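PDB 3T6Q: CD180 antigen from Mus musculus, which may cooperate with MD-1 and TLR4 in the innate immune response of B-cells to bacterial lipopolysaccharide, leading to NF-kappa-B activation. Local coordinates for residues T328-K333 with R353-S358; E282-A287 with K305-A310; S516-S521 with L543-Q548. One frame throughout, in Å; residues are numbered along the deposited sequence.

Contact 1 (T328-K333 with R353-S358). With NAG (2-acetamido-2-deoxy-beta-D-glucopyranose), chain E.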
loop_
_atom_site.group_PDB
_atom_site.type_symbol
_atom_site.label_atom_id
_atom_site.label_comp_id
_atom_site.label_asym_id
_atom_site.label_seq_id
_atom_site.Cartn_x
_atom_site.Cartn_y
_atom_site.Cartn_z
ATOM N N THR A 328 -0.190 12.731 43.331
ATOM C CA THR A 328 -1.212 13.764 43.406
ATOM C C THR A 328 -2.484 13.309 42.641
ATOM O O THR A 328 -3.573 13.816 42.913
ATOM C CB THR A 328 -0.713 15.115 42.792
ATOM O OG1 THR A 328 -0.263 14.884 41.449
ATOM C CG2 THR A 328 0.456 15.653 43.622
ATOM N N HIS A 329 -2.309 12.418 41.660
ATOM C CA HIS A 329 -3.419 11.916 40.837
ATOM C C HIS A 329 -3.377 10.403 40.758
ATOM O O HIS A 329 -2.342 9.807 40.418
ATOM C CB HIS A 329 -3.320 12.457 39.387
ATOM C CG HIS A 329 -3.305 13.989 39.305
ATOM N ND1 HIS A 329 -4.201 14.686 38.564
ATOM C CD2 HIS A 329 -2.463 14.944 39.900
ATOM C CE1 HIS A 329 -3.953 16.011 38.692
ATOM N NE2 HIS A 329 -2.899 16.163 39.518
ATOM N N LEU A 330 -4.524 9.775 41.008
ATOM C CA LEU A 330 -4.652 8.306 40.963
ATOM C C LEU A 330 -5.967 7.947 40.267
ATOM O O LEU A 330 -7.021 8.380 40.708
ATOM C CB LEU A 330 -4.670 7.724 42.397
ATOM C CG LEU A 330 -4.927 6.184 42.467
ATOM C CD1 LEU A 330 -3.805 5.401 41.766
ATOM C CD2 LEU A 330 -5.016 5.758 43.921
ATOM N N SER A 331 -5.874 7.171 39.177
ATOM C CA SER A 331 -7.028 6.685 38.431
ATOM C C SER A 331 -7.066 5.194 38.454
ATOM O O SER A 331 -6.078 4.541 38.087
ATOM C CB SER A 331 -6.915 7.111 36.965
ATOM O OG SER A 331 -6.979 8.508 36.935
ATOM N N ILE A 332 -8.165 4.639 38.945
ATOM C CA ILE A 332 -8.312 3.191 38.933
ATOM C C ILE A 332 -9.762 2.983 38.559
ATOM O O ILE A 332 -10.582 2.658 39.387
ATOM C CB ILE A 332 -8.038 2.534 40.306
ATOM C CG1 ILE A 332 -6.726 3.015 40.895
ATOM C CG2 ILE A 332 -7.975 1.006 40.141
ATOM C CD1 ILE A 332 -6.523 2.581 42.336
ATOM N N LYS A 333 -10.075 3.208 37.312
ATOM C CA LYS A 333 -11.484 3.081 36.900
ATOM C C LYS A 333 -11.659 1.888 35.973
ATOM O O LYS A 333 -10.675 1.403 35.394
ATOM C CB LYS A 333 -11.942 4.364 36.208
ATOM C CG LYS A 333 -11.645 4.369 34.719
ATOM C CD LYS A 333 -12.595 5.327 33.979
ATOM C CE LYS A 333 -12.278 5.365 32.497
ATOM N NZ LYS A 333 -10.916 5.963 32.319
ATOM N N ARG A 353 -4.634 14.670 45.180
ATOM C CA ARG A 353 -5.565 15.740 44.818
ATOM C C ARG A 353 -6.727 15.264 43.986
ATOM O O ARG A 353 -7.804 15.824 44.079
ATOM C CB ARG A 353 -4.866 16.855 44.013
ATOM C CG ARG A 353 -3.656 17.470 44.690
ATOM C CD ARG A 353 -3.974 17.916 46.103
ATOM N NE ARG A 353 -4.112 19.365 46.182
ATOM C CZ ARG A 353 -3.277 20.175 46.827
ATOM N NH1 ARG A 353 -2.235 19.697 47.497
ATOM N NH2 ARG A 353 -3.514 21.474 46.831
ATOM N N GLU A 354 -6.511 14.229 43.177
ATOM C CA GLU A 354 -7.571 13.740 42.288
ATOM C C GLU A 354 -7.612 12.234 42.372
ATOM O O GLU A 354 -6.562 11.593 42.333
ATOM C CB GLU A 354 -7.318 14.165 40.838
ATOM C CG GLU A 354 -7.060 15.676 40.718
ATOM C CD GLU A 354 -7.409 16.187 39.335
ATOM O OE1 GLU A 354 -7.661 15.341 38.438
ATOM O OE2 GLU A 354 -7.454 17.418 39.152
ATOM N N LEU A 355 -8.823 11.689 42.521
ATOM C CA LEU A 355 -9.015 10.217 42.653
ATOM C C LEU A 355 -10.171 9.799 41.785
ATOM O O LEU A 355 -11.301 10.314 41.932
ATOM C CB LEU A 355 -9.303 9.857 44.122
ATOM C CG LEU A 355 -9.592 8.377 44.453
ATOM C CD1 LEU A 355 -8.435 7.506 43.965
ATOM C CD2 LEU A 355 -9.756 8.232 45.963
ATOM N N ASP A 356 -9.904 8.920 40.817
ATOM C CA ASP A 356 -10.981 8.436 39.935
ATOM C C ASP A 356 -11.216 6.948 40.306
ATOM O O ASP A 356 -10.345 6.119 40.102
ATOM C CB ASP A 356 -10.576 8.602 38.456
ATOM C CG ASP A 356 -11.674 8.115 37.470
ATOM O OD1 ASP A 356 -12.733 7.625 37.923
ATOM O OD2 ASP A 356 -11.478 8.243 36.232
ATOM N N LEU A 357 -12.376 6.642 40.873
ATOM C CA LEU A 357 -12.770 5.269 41.232
ATOM C C LEU A 357 -14.110 4.926 40.565
ATOM O O LEU A 357 -15.006 4.309 41.173
ATOM C CB LEU A 357 -12.884 5.105 42.735
ATOM C CG LEU A 357 -11.587 5.192 43.548
ATOM C CD1 LEU A 357 -11.922 5.282 45.041
ATOM C CD2 LEU A 357 -10.663 4.019 43.224
ATOM N N SER A 358 -14.219 5.336 39.317
ATOM C CA SER A 358 -15.429 5.124 38.538
ATOM C C SER A 358 -15.513 3.726 37.921
ATOM O O SER A 358 -14.492 3.075 37.707
ATOM C CB SER A 358 -15.602 6.220 37.478
ATOM O OG SER A 358 -14.587 6.202 36.518
HETATM C C1 NAG E . -16.007 10.536 36.178
HETATM C C2 NAG E . -15.793 11.646 35.121
HETATM C C3 NAG E . -16.740 11.426 33.919
HETATM C C4 NAG E . -16.683 9.983 33.425
HETATM C C5 NAG E . -16.855 9.026 34.589
HETATM C C6 NAG E . -16.803 7.546 34.214
HETATM C C7 NAG E . -15.170 13.997 35.505
HETATM C C8 NAG E . -15.528 15.271 36.204
HETATM N N2 NAG E . -15.995 12.950 35.708
HETATM O O3 NAG E . -16.354 12.305 32.896
HETATM O O4 NAG E . -17.735 9.664 32.511
HETATM O O5 NAG E . -15.868 9.276 35.592
HETATM O O6 NAG E . -15.461 7.141 33.936
HETATM O O7 NAG E . -14.172 13.965 34.785
HETATM O O HOH W 1 -9.124 9.242 35.235
#
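Asp356 and Lys333 meet where two parallel strands of neighbouring leucine-rich repeats, LRR 11 and LRR 12, run out toward an N-linked glycan. The aspartate's CG lies anti to its backbone N (chi1 -180°), which brings the carboxylate across the base of the lysine; Asp356 OD1 is 3.8 Å from Lys333 CB. Asp356 OD1 also takes two bonds within its own segment: Ser358 N closes an Asx turn, and Ser358 OG approaches on the syn lone pair at 2.7 Å. Ser358 OG in turn accepts from NAG O6, 2.9 Å away. OD2 receives a water that also bonds Ser331 OG, bridging the strands. The ammonium of Lys333 bends off to a salt bridge with an acidic side chain of another protein chain, its NZ staying 4.6 Å from Asp356 OD2.

Farther back on this face, the His329 ring and the Glu354 carboxylate lie side by side, their planes 37° apart. On the reverse face Leu330 and Leu355 point together into the core, Leu330 CD2 3.8 Å from Leu355 CD1. Between the two faces, the ladder begins at Thr328 O, which accepts from both Arg353 N and Glu354 N.

Held by two donors and a water, the Asp356 carboxylate probably stays anionic; by taking the Ser358 proton it leaves OG oriented to accept from the sugar, which Asp406 also binds.

Contact 2 (E282-A287 with K305-A310)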
loop_
_atom_site.group_PDB
_atom_site.type_symbol
_atom_site.label_atom_id
_atom_site.label_comp_id
_atom_site.label_asym_id
_atom_site.label_seq_id
_atom_site.Cartn_x
_atom_site.Cartn_y
_atom_site.Cartn_z
ATOM N N GLU A 282 4.619 10.566 35.451
ATOM C CA GLU A 282 3.322 9.951 35.182
ATOM C C GLU A 282 3.556 8.574 34.610
ATOM O O GLU A 282 4.431 8.407 33.728
ATOM C CB GLU A 282 2.532 10.724 34.137
ATOM C CG GLU A 282 2.418 12.201 34.406
ATOM C CD GLU A 282 1.332 12.843 33.540
ATOM O OE1 GLU A 282 0.552 12.095 32.835
ATOM O OE2 GLU A 282 1.282 14.094 33.570
ATOM N N LEU A 283 2.802 7.600 35.118
ATOM C CA LEU A 283 2.940 6.216 34.645
ATOM C C LEU A 283 1.535 5.648 34.380
ATOM O O LEU A 283 0.628 5.714 35.240
ATOM C CB LEU A 283 3.699 5.339 35.668
ATOM C CG LEU A 283 3.624 3.812 35.522
ATOM C CD1 LEU A 283 4.351 3.430 34.230
ATOM C CD2 LEU A 283 4.314 3.243 36.747
ATOM N N ASP A 284 1.360 5.105 33.191
ATOM C CA ASP A 284 0.036 4.557 32.803
ATOM C C ASP A 284 0.128 3.048 32.587
ATOM O O ASP A 284 0.759 2.585 31.623
ATOM C CB ASP A 284 -0.474 5.236 31.520
ATOM C CG ASP A 284 -1.958 4.952 31.261
ATOM O OD1 ASP A 284 -2.393 3.768 31.417
ATOM O OD2 ASP A 284 -2.690 5.931 30.955
ATOM N N LEU A 285 -0.549 2.284 33.442
ATOM C CA LEU A 285 -0.551 0.804 33.346
ATOM C C LEU A 285 -1.956 0.252 33.053
ATOM O O LEU A 285 -2.345 -0.793 33.583
ATOM C CB LEU A 285 0.027 0.221 34.622
ATOM C CG LEU A 285 1.515 0.589 34.895
ATOM C CD1 LEU A 285 1.900 0.190 36.319
ATOM C CD2 LEU A 285 2.445 -0.109 33.897
ATOM N N THR A 286 -2.711 0.984 32.224
ATOM C CA THR A 286 -4.074 0.615 31.844
ATOM C C THR A 286 -4.127 -0.805 31.263
ATOM O O THR A 286 -3.338 -1.147 30.349
ATOM C CB THR A 286 -4.644 1.597 30.810
ATOM O OG1 THR A 286 -4.793 2.875 31.414
ATOM C CG2 THR A 286 -6.077 1.100 30.331
ATOM N N ALA A 287 -4.999 -1.630 31.821
ATOM C CA ALA A 287 -5.294 -2.972 31.250
ATOM C C ALA A 287 -4.047 -3.860 31.110
ATOM O O ALA A 287 -3.860 -4.487 30.064
ATOM C CB ALA A 287 -6.012 -2.824 29.908
ATOM N N LYS A 305 1.561 10.963 39.056
ATOM C CA LYS A 305 0.277 10.494 38.472
ATOM C C LYS A 305 0.404 9.030 38.114
ATOM O O LYS A 305 1.388 8.633 37.482
ATOM C CB LYS A 305 -0.137 11.306 37.228
ATOM C CG LYS A 305 -0.154 12.819 37.496
ATOM C CD LYS A 305 -0.801 13.619 36.352
ATOM C CE LYS A 305 -0.644 15.114 36.543
ATOM N NZ LYS A 305 -1.650 15.830 35.703
ATOM N N LEU A 306 -0.599 8.244 38.499
ATOM C CA LEU A 306 -0.591 6.820 38.253
ATOM C C LEU A 306 -1.965 6.372 37.718
ATOM O O LEU A 306 -3.010 6.730 38.277
ATOM C CB LEU A 306 -0.253 6.042 39.549
ATOM C CG LEU A 306 -0.202 4.506 39.486
ATOM C CD1 LEU A 306 0.872 3.985 38.505
ATOM C CD2 LEU A 306 -0.010 3.908 40.894
ATOM N N VAL A 307 -1.952 5.594 36.639
ATOM C CA VAL A 307 -3.189 5.092 36.109
ATOM C C VAL A 307 -3.156 3.567 36.214
ATOM O O VAL A 307 -2.277 2.923 35.615
ATOM C CB VAL A 307 -3.380 5.488 34.641
ATOM C CG1 VAL A 307 -4.708 4.880 34.096
ATOM C CG2 VAL A 307 -3.397 7.022 34.472
ATOM N N LEU A 308 -4.095 2.994 36.956
ATOM C CA LEU A 308 -4.175 1.495 37.123
ATOM C C LEU A 308 -5.549 0.991 36.675
ATOM O O LEU A 308 -6.038 -0.049 37.122
ATOM C CB LEU A 308 -3.994 1.139 38.597
ATOM C CG LEU A 308 -2.636 1.527 39.249
ATOM C CD1 LEU A 308 -2.616 1.220 40.746
ATOM C CD2 LEU A 308 -1.502 0.839 38.543
ATOM N N SER A 309 -6.178 1.776 35.822
ATOM C CA SER A 309 -7.512 1.433 35.284
ATOM C C SER A 309 -7.507 0.120 34.518
ATOM O O SER A 309 -6.474 -0.279 33.937
ATOM C CB SER A 309 -7.941 2.564 34.363
ATOM O OG SER A 309 -8.036 3.764 35.125
ATOM N N ALA A 310 -8.678 -0.527 34.506
ATOM C CA ALA A 310 -8.968 -1.669 33.652
ATOM C C ALA A 310 -8.122 -2.895 34.004
ATOM O O ALA A 310 -7.862 -3.738 33.159
ATOM C CB ALA A 310 -8.879 -1.298 32.156
HETATM O O HOH W 2 -1.539 14.351 32.805
#
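Glu282-Ala287 and Lys305-Ala310 run parallel in register, residue against residue, with strand axes 4.8 Å apart and only 1° between their directions. The ladder is regular: Leu283 N bonds Lys305 O, Val307 N bonds Leu283 O and Leu285 N bonds Val307 O. It continues past the strands proper, where Ala287 N reaches Ser309 O at 2.9 Å.

This register puts Glu282 beside Lys305 and leucine beside leucine. Glu282 and Lys305 extend side by side in the same direction, and the touching is done by the lysine's methylenes, Lys305 CD being 3.5 Å from Glu282 OE2. The charged ends stop short of a salt bridge, with Lys305 NZ 4.0 Å from Glu282 OE2; a water that donates to OE2 and accepts from NZ spans the difference. Next along this face, the Asp284 carboxylate lies aslant over the valine, Asp284 CG 3.7 Å from Val307 CB. Asp284 OD1 meanwhile holds an Asx turn through Thr286 N and accepts from Thr286 OG1 at 2.6 Å. With OG1 beside the backbone N (chi1 -66°), the Thr286 hydroxyl can serve the aspartate while OG1 lies 3.3 Å from Val307 CG1. Past the strands, Ala287 and Ala310 meet methyl to methyl, and polar side chains of another protein chain pack on them and on Thr286.

The buried face is leucine throughout. Leu283 lies alongside Leu306, and Leu285 alongside Leu308, whose CD2 is 4.1 Å from Leu285 CD1; Phe266 and Phe274 also touch Leu285.

The chemistry thus divides by face. Leucines, backed by phenylalanines of the loops, contribute to the hydrophobic core, whereas opposite them Asp284 is engaged by its own turn, and the water-mediated Glu282–Lys305 attraction is probably modest.

Contact 3 (S516-S521 with L543-Q548)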
loop_
_atom_site.group_PDB
_atom_site.type_symbol
_atom_site.label_atom_id
_atom_site.label_comp_id
_atom_site.label_asym_id
_atom_site.label_seq_id
_atom_site.Cartn_x
_atom_site.Cartn_y
_atom_site.Cartn_z
ATOM N N SER A 516 -44.982 26.606 35.218
ATOM C CA SER A 516 -43.603 26.375 35.687
ATOM C C SER A 516 -42.671 27.595 35.530
ATOM O O SER A 516 -41.748 27.776 36.324
ATOM C CB SER A 516 -42.991 25.173 34.946
ATOM O OG SER A 516 -42.775 25.454 33.550
ATOM N N ILE A 517 -42.925 28.426 34.515
ATOM C CA ILE A 517 -42.153 29.649 34.235
ATOM C C ILE A 517 -42.167 30.618 35.445
ATOM O O ILE A 517 -41.178 31.332 35.687
ATOM C CB ILE A 517 -42.645 30.304 32.907
ATOM C CG1 ILE A 517 -42.297 29.375 31.726
ATOM C CG2 ILE A 517 -42.096 31.745 32.755
ATOM C CD1 ILE A 517 -43.003 29.656 30.406
ATOM N N GLU A 518 -43.246 30.593 36.223
ATOM C CA GLU A 518 -43.369 31.413 37.459
ATOM C C GLU A 518 -42.302 31.156 38.538
ATOM O O GLU A 518 -42.069 31.998 39.407
ATOM C CB GLU A 518 -44.770 31.266 38.077
ATOM C CG GLU A 518 -45.132 32.352 39.084
ATOM C CD GLU A 518 -45.244 33.752 38.491
ATOM O OE1 GLU A 518 -44.992 34.720 39.235
ATOM O OE2 GLU A 518 -45.609 33.904 37.302
ATOM N N ALA A 519 -41.674 29.986 38.488
ATOM C CA ALA A 519 -40.594 29.625 39.403
ATOM C C ALA A 519 -39.281 30.376 39.095
ATOM O O ALA A 519 -38.390 30.397 39.941
ATOM C CB ALA A 519 -40.355 28.115 39.328
ATOM N N LEU A 520 -39.176 30.967 37.895
ATOM C CA LEU A 520 -38.009 31.749 37.461
ATOM C C LEU A 520 -38.258 33.256 37.537
ATOM O O LEU A 520 -37.473 34.027 36.991
ATOM C CB LEU A 520 -37.605 31.357 36.028
ATOM C CG LEU A 520 -37.516 29.820 36.043
ATOM C CD1 LEU A 520 -38.070 29.084 34.848
ATOM C CD2 LEU A 520 -36.145 29.371 36.528
ATOM N N SER A 521 -39.352 33.668 38.190
ATOM C CA SER A 521 -39.784 35.065 38.138
ATOM C C SER A 521 -38.768 36.066 38.703
ATOM O O SER A 521 -38.686 37.176 38.214
ATOM C CB SER A 521 -41.137 35.283 38.825
ATOM O OG SER A 521 -41.021 35.123 40.235
ATOM N N LEU A 543 -45.119 36.486 30.196
ATOM C CA LEU A 543 -44.231 37.017 29.160
ATOM C C LEU A 543 -43.152 37.954 29.727
ATOM O O LEU A 543 -42.019 37.941 29.232
ATOM C CB LEU A 543 -45.025 37.689 28.030
ATOM C CG LEU A 543 -45.994 36.726 27.323
ATOM C CD1 LEU A 543 -46.852 37.534 26.319
ATOM C CD2 LEU A 543 -45.209 35.626 26.614
ATOM N N PRO A 544 -43.488 38.744 30.768
ATOM C CA PRO A 544 -42.392 39.559 31.303
ATOM C C PRO A 544 -41.274 38.692 31.887
ATOM O O PRO A 544 -40.100 39.109 31.881
ATOM C CB PRO A 544 -43.069 40.407 32.382
ATOM C CG PRO A 544 -44.514 40.438 32.004
ATOM C CD PRO A 544 -44.783 39.091 31.384
ATOM N N ILE A 545 -41.624 37.505 32.382
ATOM C CA ILE A 545 -40.608 36.619 32.959
ATOM C C ILE A 545 -39.669 36.150 31.849
ATOM O O ILE A 545 -38.453 36.192 32.014
ATOM C CB ILE A 545 -41.210 35.432 33.739
ATOM C CG1 ILE A 545 -42.005 35.979 34.939
ATOM C CG2 ILE A 545 -40.092 34.452 34.179
ATOM C CD1 ILE A 545 -42.958 34.991 35.571
ATOM N N LEU A 546 -40.238 35.689 30.733
ATOM C CA LEU A 546 -39.471 35.365 29.524
ATOM C C LEU A 546 -38.587 36.516 28.996
ATOM O O LEU A 546 -37.436 36.278 28.618
ATOM C CB LEU A 546 -40.427 34.892 28.433
ATOM C CG LEU A 546 -41.120 33.562 28.787
ATOM C CD1 LEU A 546 -41.895 33.063 27.582
ATOM C CD2 LEU A 546 -40.078 32.519 29.198
ATOM N N SER A 547 -39.132 37.743 28.982
ATOM C CA SER A 547 -38.394 38.924 28.505
ATOM C C SER A 547 -37.127 39.210 29.302
ATOM O O SER A 547 -36.147 39.673 28.731
ATOM C CB SER A 547 -39.301 40.165 28.551
ATOM O OG SER A 547 -40.211 40.099 27.473
ATOM N N GLN A 548 -37.179 38.954 30.608
ATOM C CA GLN A 548 -36.042 39.114 31.530
ATOM C C GLN A 548 -34.838 38.228 31.220
ATOM O O GLN A 548 -33.732 38.548 31.649
ATOM C CB GLN A 548 -36.457 38.761 32.950
ATOM C CG GLN A 548 -37.361 39.764 33.618
ATOM C CD GLN A 548 -38.014 39.222 34.866
ATOM O OE1 GLN A 548 -37.538 38.264 35.497
ATOM N NE2 GLN A 548 -39.116 39.840 35.244
#
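Ile545 is the bump of this contact, pushed from the short helix 543-547 into a hollow formed by Ile517, Leu520 and Ser521. Those three belong to a 3-10 turn and the residues just after it, on the convex-side part of the preceding repeat. The isoleucine fills the hollow with two branches. Its CG2, anti to the backbone N, presses on the floor, with Ile545 CG2 3.7 Å from Ile517 CG2 and 3.6 Å from Ile517 O, and Leu520 CB at the margin. The other branch, CG1 and CD1, is set beside the backbone N (chi1 -63°) and continues outward, so that Ile545 CD1 comes 3.7 Å from Ser521 CB. Glu518 has two conformations, so its contact with Ile545 CD1 is uncertain.

Ile517 is in turn a smaller bump. Its CG2 fits between Ile545 and the next helical residue, Leu546, whose CD2 lies 4.2 Å from Ile517 CG2; the two isoleucines cross obliquely, and Leu530 packs against Ile517 as well. Beyond Leu546 stands Trp571 of helix 566-574, which ties this layer to the C-terminal part of the chain.

At the C-terminal ends of the segments, the Gln548 side chain comes close to the Ser521 carbonyl. The fit as a whole rests mainly on branched aliphatic groups.

Such stacking of a short helix on a 3-10 turn, each from the variable part of its repeat, is characteristic of leucine-rich-repeat solenoids: successive repeats, here LRR 18 and LRR 19, pack through apolar side chains behind the parallel strands.

Overall arrangement
Contacts 1 and 2 are successive lessons from one ladder: strand 305-307 of contact 2 is the immediate neighbour of strand 329-331 of contact 1, their centres lie 10 Å apart, and Ser309 OG of the former accepts from Lys333 N of the latter. Both have a buried leucine face. In contact 1 Ser358 and Lys333 meet sugar, and Lys333 bridges to another protein chain; in contact 2 that kind of packing falls on residues beyond the strands. Contact 3, about 42 Å from contact 1 and 49 Å from contact 2 between centres, joins helical turns and rests mainly on aliphatic shape fit. All three are partly buried and join adjoining repeats.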